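Local coordinates for Sensory/regulatory protein rpfC (Xanthomonas campestris pv. campestris, PDB 3M6M) that probably receives a phosphoryl group through its CheY-like receiver domain, as part of a sensory and regulatory histidine kinase, and binds magnesium in its acidic pocket, at residues V19-H23 with E24-M28. Residues are numbered along the deposited sequence; the frame is centred on the assembly and turned at random.
Sequences VADDH and EANRM. With MG (magnesium ion), chain T.
Asp21 swings its carboxylate away from its own backbone N (chi1 -166°), and Asn26 turns its amide to the opposite side from its carbonyl carbon (chi1 -67°), so the two groups meet across the first beta-alpha turn of a CheY-like receiver domain. Here strand 16-20 of the parallel sheet passes into helix 24-35. Asn26 ND2 donates to Asp21 OD1 at 3.2 Å. The bond is fairly straight, but it reaches the oxygen from above the carboxylate plane, and the two planes stand 63° apart. Asp21 OD1 accepts a second bond, from the backbone N of His23 at 2.8 Å, through its anti lone pair. This closes an Asx turn, and His23 is at the N-cap position of the helix. The other oxygen, Asp21 OD2, forms a salt bridge with Lys119, so the buried carboxylate is gripped at both oxygens.

Asp22 is the middle residue of this turn, and its CB points away from the helix. Its OD1 binds the magnesium ion at 2.5 Å, and Asp65 and the backbone O of His67 bind the same ion. The acidic pair just after the first strand is a hallmark of receiver domains. Asp21 probably helps to position Asp22 from the second shell.

Arg27 grips the backbone of the turn. Its CG lies 3.9 Å from Asp21 CB, and the chain bends before the guanidinium, bringing that group back over the start of the helix. Glu24 CA lies over one face of the guanidinium, offset toward its rim. Arg27 NH1 donates to the backbone O of Asp21 at 3.0 Å, with the oxygen in the guanidinium plane.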
# COMPACT_ATOMS: atom_id res chain seq x y z
N VAL D 19 40.53 -13.45 13.53
CA VAL D 19 40.46 -12.10 14.08
C VAL D 19 40.86 -11.06 13.03
O VAL D 19 41.87 -11.23 12.34
CB VAL D 19 41.34 -11.95 15.35
CG1 VAL D 19 41.23 -10.55 15.92
CG2 VAL D 19 40.96 -12.98 16.40
N ALA D 20 40.07 -10.00 12.92
CA ALA D 20 40.37 -8.89 12.02
C ALA D 20 40.37 -7.54 12.74
O ALA D 20 39.38 -7.16 13.36
CB ALA D 20 39.41 -8.87 10.85
N ASP D 21 41.50 -6.85 12.66
CA ASP D 21 41.64 -5.48 13.16
C ASP D 21 42.77 -4.79 12.40
O ASP D 21 43.82 -5.40 12.15
CB ASP D 21 41.93 -5.47 14.66
CG ASP D 21 41.75 -4.10 15.28
OD1 ASP D 21 42.51 -3.17 14.93
OD2 ASP D 21 40.86 -3.95 16.14
N ASP D 22 42.55 -3.53 12.03
CA ASP D 22 43.51 -2.79 11.22
C ASP D 22 44.76 -2.32 11.98
O ASP D 22 45.77 -1.97 11.36
CB ASP D 22 42.84 -1.62 10.48
CG ASP D 22 42.12 -0.66 11.42
OD1 ASP D 22 41.24 -1.11 12.19
OD2 ASP D 22 42.41 0.55 11.37
N HIS D 23 44.68 -2.32 13.31
CA HIS D 23 45.82 -1.94 14.15
C HIS D 23 46.56 -3.15 14.71
O HIS D 23 45.93 -4.10 15.18
CB HIS D 23 45.39 -0.99 15.26
CG HIS D 23 45.08 0.40 14.79
ND1 HIS D 23 43.80 0.82 14.51
CD2 HIS D 23 45.89 1.45 14.52
CE1 HIS D 23 43.83 2.08 14.10
NE2 HIS D 23 45.09 2.48 14.09
N GLU D 24 47.89 -3.09 14.66
CA GLU D 24 48.76 -4.19 15.09
C GLU D 24 48.60 -4.54 16.57
O GLU D 24 48.51 -5.72 16.92
CB GLU D 24 50.23 -3.86 14.78
CG GLU D 24 51.21 -5.00 15.02
CD GLU D 24 52.65 -4.63 14.68
OE1 GLU D 24 52.91 -4.29 13.50
OE2 GLU D 24 53.51 -4.70 15.58
N ALA D 25 48.55 -3.52 17.42
CA ALA D 25 48.41 -3.71 18.86
C ALA D 25 47.15 -4.49 19.24
O ALA D 25 47.20 -5.39 20.08
CB ALA D 25 48.46 -2.37 19.58
N ASN D 26 46.02 -4.14 18.61
CA ASN D 26 44.74 -4.80 18.87
C ASN D 26 44.74 -6.28 18.51
O ASN D 26 44.19 -7.10 19.24
CB ASN D 26 43.60 -4.08 18.13
CG ASN D 26 43.33 -2.69 18.68
OD1 ASN D 26 43.45 -2.44 19.88
ND2 ASN D 26 42.95 -1.77 17.80
N ARG D 27 45.37 -6.62 17.38
CA ARG D 27 45.51 -8.01 16.96
C ARG D 27 46.37 -8.80 17.96
O ARG D 27 46.08 -9.96 18.24
CB ARG D 27 46.14 -8.10 15.56
CG ARG D 27 45.33 -7.44 14.46
CD ARG D 27 45.83 -7.85 13.07
NE ARG D 27 47.24 -7.51 12.87
CZ ARG D 27 47.69 -6.37 12.34
NH1 ARG D 27 46.84 -5.43 11.96
NH2 ARG D 27 48.99 -6.18 12.20
N MET D 28 47.40 -8.14 18.48
CA MET D 28 48.33 -8.77 19.42
C MET D 28 47.72 -9.09 20.78
O MET D 28 47.93 -10.18 21.31
CB MET D 28 49.60 -7.92 19.59
CG MET D 28 50.56 -8.02 18.41
SD MET D 28 52.12 -7.16 18.71
CE MET D 28 53.07 -7.70 17.28
MG MG T . 39.89 0.16 13.93